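Local coordinates for cytochrome C-type biogenesis protein ccmF (Thermus thermophilus, PDB 6ZMQ) that is a membrane-bound heme lyase of cytochrome c maturation that binds heme b and is thought to take part in moving heme across the membrane, at residues G40-A45 against V141-F146; L366-F371 against L417-V422; Y596-D601 against L605-D610. All blocks are in the same frame, centred on the assembly; numbering follows the deposited sequence.

Contact 1 of 3, residues G40-A45 against V141-F146; sequences GLALLA and VLAVLF
The flat group at the centre of this contact is the peptide between Leu142 and Ala143, and the methyl of Ala42 lies over one face of it. Ala42 CB is 3.6 Å from Ala143 N, and that line runs nearly perpendicular to the amide plane, so the methyl covers the nitrogen end of the peptide instead of meeting its rim. Two further atoms border the same methyl, Leu142 CB at 4.0 Å from Ala42 CB and Ala143 CB at 3.9 Å from Ala42 CB. Leu142 touches with its CB alone: its CG stands beside the backbone N and anti to the carbonyl carbon (chi1 -67°), which sends the branch on to Ala57 and Arg58.

A second apolar touch comes from Leu43. Its CB leaves the helix alongside the partner, and one branch, CD2, extends to 3.8 Å from Ala143 CB. Ala143 is therefore met by a methyl from each of two consecutive residues, and it also touches a bound phosphatidylethanolamine. One turn further along helix 135-157, the ring of Phe146 rests on Ser35 and Leu39 of helix 20-47 and carries the same interface onward.

No hydrogen bond crosses. The axes of the two short segments approach to 8.1 Å with 150° between their directions, and the nearest CA atoms, those of Ala42 and Ala143, are 5.1 Å apart. Such proximity follows from having alanine on both sides, and it is characteristic of antiparallel transmembrane helices packed through small residues at their crossing.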
loop_
_atom_site.group_PDB
_atom_site.type_symbol
_atom_site.label_atom_id
_atom_site.label_comp_id
_atom_site.label_asym_id
_atom_site.label_seq_id
_atom_site.Cartn_x
_atom_site.Cartn_y
_atom_site.Cartn_z
ATOM N N GLY A 40 6.436 -7.680 -29.919
ATOM C CA GLY A 40 6.949 -7.525 -31.278
ATOM C C GLY A 40 5.930 -6.984 -32.272
ATOM O O GLY A 40 6.249 -6.106 -33.082
ATOM N N LEU A 41 4.695 -7.497 -32.229
ATOM C CA LEU A 41 3.654 -7.026 -33.142
ATOM C C LEU A 41 3.187 -5.620 -32.771
ATOM O O LEU A 41 2.904 -4.819 -33.668
ATOM C CB LEU A 41 2.484 -8.024 -33.167
ATOM C CG LEU A 41 2.779 -9.405 -33.778
ATOM C CD1 LEU A 41 1.527 -10.252 -33.829
ATOM C CD2 LEU A 41 3.378 -9.269 -35.163
ATOM N N ALA A 42 3.185 -5.273 -31.472
ATOM C CA ALA A 42 2.856 -3.908 -31.064
ATOM C C ALA A 42 3.927 -2.918 -31.501
ATOM O O ALA A 42 3.602 -1.801 -31.935
ATOM C CB ALA A 42 2.666 -3.850 -29.552
ATOM N N LEU A 43 5.202 -3.319 -31.421
ATOM C CA LEU A 43 6.278 -2.437 -31.857
ATOM C C LEU A 43 6.290 -2.253 -33.375
ATOM O O LEU A 43 6.524 -1.138 -33.856
ATOM C CB LEU A 43 7.618 -2.969 -31.357
ATOM C CG LEU A 43 8.040 -2.503 -29.955
ATOM C CD1 LEU A 43 9.510 -2.841 -29.703
ATOM C CD2 LEU A 43 7.763 -1.000 -29.718
ATOM N N LEU A 44 6.019 -3.319 -34.147
ATOM C CA LEU A 44 5.877 -3.160 -35.599
ATOM C C LEU A 44 4.649 -2.322 -35.959
ATOM O O LEU A 44 4.668 -1.575 -36.948
ATOM C CB LEU A 44 5.799 -4.521 -36.298
ATOM C CG LEU A 44 7.052 -5.144 -36.927
ATOM C CD1 LEU A 44 8.277 -5.146 -35.999
ATOM C CD2 LEU A 44 6.748 -6.546 -37.445
ATOM N N ALA A 45 3.586 -2.429 -35.154
ATOM C CA ALA A 45 2.368 -1.651 -35.359
ATOM C C ALA A 45 2.598 -0.160 -35.127
ATOM O O ALA A 45 1.970 0.681 -35.777
ATOM C CB ALA A 45 1.265 -2.173 -34.436
ATOM N N VAL A 141 0.686 1.395 -25.900
ATOM C CA VAL A 141 0.344 0.894 -24.561
ATOM C C VAL A 141 0.494 -0.621 -24.517
ATOM O O VAL A 141 0.982 -1.168 -23.515
ATOM C CB VAL A 141 -1.064 1.328 -24.065
ATOM C CG1 VAL A 141 -1.144 2.798 -23.799
ATOM C CG2 VAL A 141 -2.243 0.837 -24.914
ATOM N N LEU A 142 0.176 -1.311 -25.632
ATOM C CA LEU A 142 0.404 -2.750 -25.670
ATOM C C LEU A 142 1.887 -3.087 -25.664
ATOM O O LEU A 142 2.281 -4.046 -24.995
ATOM C CB LEU A 142 -0.313 -3.381 -26.867
ATOM C CG LEU A 142 -1.850 -3.358 -26.830
ATOM C CD1 LEU A 142 -2.427 -4.359 -27.787
ATOM C CD2 LEU A 142 -2.363 -3.656 -25.424
ATOM N N ALA A 143 2.719 -2.267 -26.335
ATOM C CA ALA A 143 4.168 -2.495 -26.351
ATOM C C ALA A 143 4.785 -2.434 -24.951
ATOM O O ALA A 143 5.498 -3.361 -24.539
ATOM C CB ALA A 143 4.843 -1.485 -27.268
ATOM N N VAL A 144 4.447 -1.399 -24.171
ATOM C CA VAL A 144 5.064 -1.283 -22.844
ATOM C C VAL A 144 4.448 -2.286 -21.847
ATOM O O VAL A 144 5.166 -2.860 -21.008
ATOM C CB VAL A 144 5.005 0.180 -22.350
ATOM C CG1 VAL A 144 3.637 0.700 -22.462
ATOM C CG2 VAL A 144 5.544 0.360 -20.918
ATOM N N LEU A 145 3.135 -2.572 -21.951
ATOM C CA LEU A 145 2.524 -3.534 -21.026
ATOM C C LEU A 145 2.966 -4.973 -21.316
ATOM O O LEU A 145 3.244 -5.743 -20.379
ATOM C CB LEU A 145 0.999 -3.396 -21.050
ATOM C CG LEU A 145 0.341 -2.147 -20.447
ATOM C CD1 LEU A 145 -1.163 -2.328 -20.412
ATOM C CD2 LEU A 145 0.875 -1.920 -19.042
ATOM N N PHE A 146 3.105 -5.334 -22.601
ATOM C CA PHE A 146 3.692 -6.617 -22.966
ATOM C C PHE A 146 5.171 -6.683 -22.597
ATOM O O PHE A 146 5.678 -7.769 -22.327
ATOM C CB PHE A 146 3.535 -6.885 -24.465
ATOM C CG PHE A 146 2.203 -7.489 -24.852
ATOM C CD1 PHE A 146 1.811 -8.703 -24.333
ATOM C CD2 PHE A 146 1.395 -6.902 -25.821
ATOM C CE1 PHE A 146 0.614 -9.286 -24.702
ATOM C CE2 PHE A 146 0.191 -7.471 -26.198
ATOM C CZ PHE A 146 -0.196 -8.676 -25.640
#

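Contact 2 of 3, residues L366-F371 against L417-V422; sequences LLLGAF and LLLMGV. With HEM (protoporphyrin IX containing Fe), chain B.
Gly369 and Leu419 meet without a polar bond between them; the polar bonds here run within each helix, as from Ala370 N to Leu366 O at 2.9 Å. Across the gap the touch is van der Waals, Leu419 CD1 lying 4.3 Å from Gly369 N. The same methyl lies 4.3 Å from Leu368 CG, so one branch of Leu419 spans the space between the helices. Their closest CA atoms, those of Gly369 and Leu419, remain 6.4 Å apart, and the heme edge enters beside this bridge.

A vinyl of the heme points at Gly369, with CBB 3.5 Å from Gly369 CA. A CB built there would fall on top of the vinyl, so the missing side chain is what admits it. The macrocycle is then flanked from both faces. Leu366 puts CD2 3.3 Å from the meso carbon CHB, coming from one side and toward the rim, while Met420 covers the other. CG of Met420 is anti to the backbone N (chi1 167°), which lays the chain along the porphyrin: its CB stands 3.6 Å over C3B, and its bent end brings CE to 3.8 Å above the meso carbon CHC.

Met420 also touches His510, an axial ligand of the iron, and Leu366 rests on helix 266-284, which carries the other, His276. What these two segments offer the vinyl-bearing edge is chiefly apolar contact, consistent with holding it by shape and hydrophobicity more than by polar bonds.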
loop_
_atom_site.group_PDB
_atom_site.type_symbol
_atom_site.label_atom_id
_atom_site.label_comp_id
_atom_site.label_asym_id
_atom_site.label_seq_id
_atom_site.Cartn_x
_atom_site.Cartn_y
_atom_site.Cartn_z
ATOM N N LEU A 366 -3.129 22.875 -4.914
ATOM C CA LEU A 366 -2.964 21.449 -5.201
ATOM C C LEU A 366 -1.554 21.140 -5.684
ATOM O O LEU A 366 -0.997 20.086 -5.356
ATOM C CB LEU A 366 -3.964 20.940 -6.245
ATOM C CG LEU A 366 -5.495 20.791 -6.132
ATOM C CD1 LEU A 366 -5.997 19.601 -6.963
ATOM C CD2 LEU A 366 -6.049 20.747 -4.737
ATOM N N LEU A 367 -0.953 22.060 -6.442
ATOM C CA LEU A 367 0.393 21.850 -6.960
ATOM C C LEU A 367 1.432 21.993 -5.858
ATOM O O LEU A 367 2.416 21.242 -5.839
ATOM C CB LEU A 367 0.640 22.828 -8.110
ATOM C CG LEU A 367 1.798 22.783 -9.115
ATOM C CD1 LEU A 367 3.112 23.348 -8.613
ATOM C CD2 LEU A 367 1.985 21.335 -9.554
ATOM N N LEU A 368 1.214 22.918 -4.913
ATOM C CA LEU A 368 2.106 23.014 -3.765
ATOM C C LEU A 368 1.929 21.825 -2.827
ATOM O O LEU A 368 2.905 21.368 -2.225
ATOM C CB LEU A 368 1.881 24.333 -3.010
ATOM C CG LEU A 368 2.874 24.671 -1.891
ATOM C CD1 LEU A 368 4.306 24.483 -2.384
ATOM C CD2 LEU A 368 2.658 26.058 -1.309
ATOM N N GLY A 369 0.712 21.286 -2.722
ATOM C CA GLY A 369 0.514 20.076 -1.936
ATOM C C GLY A 369 1.175 18.857 -2.550
ATOM O O GLY A 369 1.763 18.032 -1.846
ATOM N N ALA A 370 1.076 18.726 -3.877
ATOM C CA ALA A 370 1.807 17.688 -4.598
ATOM C C ALA A 370 3.317 17.873 -4.495
ATOM O O ALA A 370 4.059 16.882 -4.439
ATOM C CB ALA A 370 1.374 17.670 -6.063
ATOM N N PHE A 371 3.784 19.125 -4.440
ATOM C CA PHE A 371 5.190 19.394 -4.156
ATOM C C PHE A 371 5.571 18.973 -2.745
ATOM O O PHE A 371 6.701 18.536 -2.513
ATOM C CB PHE A 371 5.502 20.876 -4.351
ATOM C CG PHE A 371 6.158 21.190 -5.657
ATOM C CD1 PHE A 371 7.410 20.670 -5.958
ATOM C CD2 PHE A 371 5.547 22.041 -6.566
ATOM C CE1 PHE A 371 8.031 20.971 -7.163
ATOM C CE2 PHE A 371 6.162 22.352 -7.770
ATOM C CZ PHE A 371 7.404 21.816 -8.068
ATOM N N LEU A 417 -1.874 18.892 5.836
ATOM C CA LEU A 417 -3.145 18.992 6.550
ATOM C C LEU A 417 -3.702 20.407 6.538
ATOM O O LEU A 417 -4.917 20.584 6.638
ATOM C CB LEU A 417 -2.997 18.516 7.999
ATOM C CG LEU A 417 -3.031 17.025 8.294
ATOM C CD1 LEU A 417 -2.821 16.829 9.789
ATOM C CD2 LEU A 417 -4.276 16.289 7.789
ATOM N N LEU A 418 -2.841 21.414 6.380
ATOM C CA LEU A 418 -3.299 22.790 6.219
ATOM C C LEU A 418 -3.791 23.041 4.792
ATOM O O LEU A 418 -4.851 23.654 4.581
ATOM C CB LEU A 418 -2.158 23.742 6.591
ATOM C CG LEU A 418 -2.174 24.424 7.963
ATOM C CD1 LEU A 418 -0.867 25.155 8.213
ATOM C CD2 LEU A 418 -3.321 25.405 8.080
ATOM N N LEU A 419 -3.025 22.558 3.803
ATOM C CA LEU A 419 -3.322 22.833 2.399
ATOM C C LEU A 419 -4.580 22.111 1.935
ATOM O O LEU A 419 -5.321 22.629 1.089
ATOM C CB LEU A 419 -2.124 22.442 1.542
ATOM C CG LEU A 419 -1.106 23.571 1.405
ATOM C CD1 LEU A 419 0.302 23.039 1.189
ATOM C CD2 LEU A 419 -1.512 24.474 0.267
ATOM N N MET A 420 -4.820 20.909 2.477
ATOM C CA MET A 420 -6.027 20.129 2.206
ATOM C C MET A 420 -7.294 20.859 2.620
ATOM O O MET A 420 -8.323 20.802 1.934
ATOM C CB MET A 420 -5.888 18.787 2.905
ATOM C CG MET A 420 -7.112 17.948 3.025
ATOM S SD MET A 420 -6.823 16.499 4.049
ATOM C CE MET A 420 -5.045 16.278 3.956
ATOM N N GLY A 421 -7.234 21.544 3.756
ATOM C CA GLY A 421 -8.338 22.399 4.141
ATOM C C GLY A 421 -8.458 23.646 3.285
ATOM O O GLY A 421 -9.558 24.010 2.862
ATOM N N VAL A 422 -7.338 24.331 3.026
ATOM C CA VAL A 422 -7.458 25.654 2.399
ATOM C C VAL A 422 -7.704 25.562 0.880
ATOM O O VAL A 422 -8.275 26.486 0.285
ATOM C CB VAL A 422 -6.232 26.534 2.755
ATOM C CG1 VAL A 422 -4.993 26.158 1.961
ATOM C CG2 VAL A 422 -6.555 28.036 2.615
HETATM C CHA HEM B . -9.799 14.660 -4.183
HETATM C CHB HEM B . -7.423 18.619 -2.545
HETATM C CHC HEM B . -4.534 15.734 0.191
HETATM C CHD HEM B . -7.266 11.917 -1.133
HETATM C C1A HEM B . -9.369 15.957 -3.951
HETATM C C2A HEM B . -9.917 17.087 -4.618
HETATM C C3A HEM B . -9.258 18.192 -4.168
HETATM C C4A HEM B . -8.296 17.779 -3.227
HETATM C CMA HEM B . -9.497 19.613 -4.592
HETATM C CAA HEM B . -11.038 17.082 -5.645
HETATM C CBA HEM B . -12.422 16.960 -4.981
HETATM C CGA HEM B . -12.722 18.153 -4.108
HETATM O O1A HEM B . -12.911 17.993 -2.881
HETATM O O2A HEM B . -12.780 19.297 -4.615
HETATM C C1B HEM B . -6.422 18.131 -1.679
HETATM C C2B HEM B . -5.397 18.946 -1.143
HETATM C C3B HEM B . -4.586 18.162 -0.382
HETATM C C4B HEM B . -5.121 16.804 -0.478
HETATM C CMB HEM B . -5.230 20.418 -1.355
HETATM C CAB HEM B . -3.389 18.554 0.371
HETATM C CBB HEM B . -2.104 18.307 -0.339
HETATM C C1C HEM B . -5.081 14.472 0.127
HETATM C C2C HEM B . -4.740 13.406 0.960
HETATM C C3C HEM B . -5.524 12.348 0.567
HETATM C C4C HEM B . -6.356 12.757 -0.501
HETATM C CMC HEM B . -3.720 13.370 2.068
HETATM C CAC HEM B . -5.490 11.021 1.158
HETATM C CBC HEM B . -6.499 10.645 2.176
HETATM C C1D HEM B . -8.168 12.305 -2.136
HETATM C C2D HEM B . -9.045 11.397 -2.883
HETATM C C3D HEM B . -9.763 12.154 -3.744
HETATM C C4D HEM B . -9.317 13.545 -3.502
HETATM C CMD HEM B . -9.125 9.904 -2.724
HETATM C CAD HEM B . -10.808 11.676 -4.740
HETATM C CBD HEM B . -10.204 11.709 -6.149
HETATM C CGD HEM B . -11.089 11.128 -7.227
HETATM O O1D HEM B . -11.695 11.867 -8.037
HETATM O O2D HEM B . -11.203 9.893 -7.332
HETATM N NA HEM B . -8.366 16.416 -3.119
HETATM N NB HEM B . -6.203 16.865 -1.269
HETATM N NC HEM B . -6.078 14.078 -0.724
HETATM N ND HEM B . -8.385 13.540 -2.544
HETATM FE FE HEM B . -7.378 15.230 -1.812
#

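Contact 3 of 3, residues Y596-D601 against L605-D610; sequences YTPGND and LLMDFD
Met607 supplies the main bump: its chain, bent at chi2 and chi3, curls over segment 596-601 and sets CE in the hollow between Tyr596 and Pro598. That methyl lies 4.4 Å from Tyr596 CD2, approaching the ring obliquely, and the side chains of Met607 and Pro598 cross at about a right angle. Within its own segment, Pro598 has its N above one face of the Tyr596 ring, offset toward the rim. Its CD, which faces the methionine methyl, also lies near Leu605 CB, at 4.5 Å.

Backbone bonds fix the register. Tyr596 and Met607 form an antiparallel hydrogen-bonded pair, Met607 N to Tyr596 O at 2.9 Å and Tyr596 N to Met607 O at 3.1 Å. Two residues on, Leu605 N gives a bond of 3.0 Å to Pro598 O, but proline has no N-H to return it. Leu605 O is met instead by the hydroxyl of Thr597, OG1 donating over 3.1 Å from well above the carbonyl plane (68° out of it). The OG1 lies anti to the backbone N (chi1 170°), which swings it toward that oxygen. A valine at this position would probably leave Leu605 O without its hydroxyl donor and weaken the pairing where the proline already interrupts it.

The other face carries Leu606 and Thr597, which reach Tyr246 and Glu247 of helix 224-247. Beyond strand 603-608, strand 617-625 continues the antiparallel sheet: Leu606 exchanges backbone bonds with Ile622, while Leu605 and Met607 pack on Val623 and Leu621. Strand 599-600 thus forms the sheet's edge within the chain, 603-608 pairs on with 617-625, and the end of helix 224-247 lies against the face of Thr597 and Leu606.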
loop_
_atom_site.group_PDB
_atom_site.type_symbol
_atom_site.label_atom_id
_atom_site.label_comp_id
_atom_site.label_asym_id
_atom_site.label_seq_id
_atom_site.Cartn_x
_atom_site.Cartn_y
_atom_site.Cartn_z
ATOM N N TYR A 596 -2.437 -8.582 23.456
ATOM C CA TYR A 596 -3.872 -8.371 23.601
ATOM C C TYR A 596 -4.117 -6.896 23.878
ATOM O O TYR A 596 -3.333 -6.248 24.583
ATOM C CB TYR A 596 -4.497 -9.272 24.675
ATOM C CG TYR A 596 -5.889 -8.840 25.110
ATOM C CD1 TYR A 596 -6.992 -9.028 24.274
ATOM C CD2 TYR A 596 -6.082 -8.150 26.306
ATOM C CE1 TYR A 596 -8.256 -8.602 24.650
ATOM C CE2 TYR A 596 -7.338 -7.740 26.693
ATOM C CZ TYR A 596 -8.422 -7.953 25.857
ATOM O OH TYR A 596 -9.679 -7.530 26.229
ATOM N N THR A 597 -5.172 -6.351 23.283
ATOM C CA THR A 597 -5.459 -4.931 23.438
ATOM C C THR A 597 -6.934 -4.582 23.629
ATOM O O THR A 597 -7.784 -4.946 22.789
ATOM C CB THR A 597 -4.857 -4.145 22.280
ATOM O OG1 THR A 597 -5.359 -2.812 22.346
ATOM C CG2 THR A 597 -5.161 -4.791 20.917
ATOM N N PRO A 598 -7.284 -3.964 24.742
ATOM C CA PRO A 598 -8.571 -3.269 24.858
ATOM C C PRO A 598 -8.616 -1.945 24.119
ATOM O O PRO A 598 -7.748 -1.077 24.306
ATOM C CB PRO A 598 -8.702 -3.065 26.371
ATOM C CG PRO A 598 -7.985 -4.251 26.911
ATOM C CD PRO A 598 -6.741 -4.245 26.076
ATOM N N GLY A 599 -9.593 -1.831 23.221
ATOM C CA GLY A 599 -10.013 -0.534 22.742
ATOM C C GLY A 599 -10.893 0.155 23.769
ATOM O O GLY A 599 -11.595 -0.485 24.551
ATOM N N ASN A 600 -10.813 1.481 23.791
ATOM C CA ASN A 600 -11.638 2.291 24.665
ATOM C C ASN A 600 -12.184 3.491 23.914
ATOM O O ASN A 600 -11.782 3.795 22.784
ATOM C CB ASN A 600 -10.885 2.788 25.903
ATOM C CG ASN A 600 -10.908 1.811 27.057
ATOM O OD1 ASN A 600 -10.871 0.601 26.866
ATOM N ND2 ASN A 600 -10.978 2.343 28.269
ATOM N N ASP A 601 -13.074 4.187 24.632
ATOM C CA ASP A 601 -13.753 5.380 24.141
ATOM C C ASP A 601 -12.771 6.482 23.749
ATOM O O ASP A 601 -13.032 7.255 22.821
ATOM C CB ASP A 601 -14.769 5.830 25.201
ATOM C CG ASP A 601 -15.259 7.244 25.003
ATOM O OD1 ASP A 601 -16.197 7.432 24.201
ATOM O OD2 ASP A 601 -14.798 8.147 25.751
ATOM N N LEU A 605 -5.038 0.132 24.700
ATOM C CA LEU A 605 -4.039 -0.252 25.701
ATOM C C LEU A 605 -3.380 -1.566 25.288
ATOM O O LEU A 605 -4.068 -2.577 25.184
ATOM C CB LEU A 605 -4.699 -0.409 27.080
ATOM C CG LEU A 605 -5.405 0.782 27.752
ATOM C CD1 LEU A 605 -6.309 0.313 28.884
ATOM C CD2 LEU A 605 -4.414 1.800 28.289
ATOM N N LEU A 606 -2.061 -1.586 25.083
ATOM C CA LEU A 606 -1.441 -2.768 24.483
ATOM C C LEU A 606 -0.644 -3.560 25.511
ATOM O O LEU A 606 0.282 -3.019 26.136
ATOM C CB LEU A 606 -0.560 -2.376 23.296
ATOM C CG LEU A 606 0.212 -3.382 22.423
ATOM C CD1 LEU A 606 0.378 -2.759 21.064
ATOM C CD2 LEU A 606 1.607 -3.836 22.909
ATOM N N MET A 607 -0.936 -4.863 25.601
ATOM C CA MET A 607 -0.383 -5.747 26.620
ATOM C C MET A 607 0.487 -6.815 25.970
ATOM O O MET A 607 0.019 -7.557 25.086
ATOM C CB MET A 607 -1.509 -6.369 27.441
ATOM C CG MET A 607 -1.756 -5.634 28.739
ATOM S SD MET A 607 -3.511 -5.623 29.081
ATOM C CE MET A 607 -3.984 -4.566 27.708
ATOM N N ASP A 608 1.729 -6.904 26.467
ATOM C CA ASP A 608 2.894 -7.573 25.910
ATOM C C ASP A 608 3.536 -8.495 26.934
ATOM O O ASP A 608 3.476 -8.246 28.142
ATOM C CB ASP A 608 3.935 -6.531 25.471
ATOM C CG ASP A 608 4.466 -6.784 24.101
ATOM O OD1 ASP A 608 3.887 -7.645 23.434
ATOM O OD2 ASP A 608 5.438 -6.116 23.690
ATOM N N PHE A 609 4.151 -9.550 26.435
ATOM C CA PHE A 609 4.737 -10.585 27.312
ATOM C C PHE A 609 6.233 -10.374 27.559
ATOM O O PHE A 609 6.614 -10.388 28.724
ATOM C CB PHE A 609 4.433 -11.939 26.702
ATOM C CG PHE A 609 4.231 -12.972 27.763
ATOM C CD1 PHE A 609 5.130 -13.071 28.803
ATOM C CD2 PHE A 609 3.209 -13.891 27.669
ATOM C CE1 PHE A 609 4.978 -14.043 29.773
ATOM C CE2 PHE A 609 3.060 -14.864 28.638
ATOM C CZ PHE A 609 3.939 -14.933 29.691
ATOM N N ASP A 610 7.005 -10.194 26.484
ATOM C CA ASP A 610 8.474 -9.953 26.445
ATOM C C ASP A 610 9.222 -11.269 26.625
ATOM O O ASP A 610 9.687 -11.788 25.635
ATOM C CB ASP A 610 8.903 -8.719 27.223
ATOM C CG ASP A 610 8.727 -7.482 26.389
ATOM O OD1 ASP A 610 8.362 -7.624 25.250
ATOM O OD2 ASP A 610 8.977 -6.411 26.893
#

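In the fold
The three contacts follow one another along the chain without touching. Contact 1 and contact 3 lie on opposite sides of the chain's centre, their centres 54 Å apart. Contact 2 is 38 Å from the first and 36 Å from the third, centre to centre, and it alone borders the heme: Gly369 is about 7 Å from the side chain of His276, and Leu419 about 10 Å from His510, side chain to side chain. Contacts 1 and 2 each touch a bound phosphatidylethanolamine, through Ala143 and Leu417. Helix 224-247 connects the heme with contact 3, since Arg224 at its start hydrogen-bonds to the heme and Tyr246 and Glu247 at its end meet the hairpin.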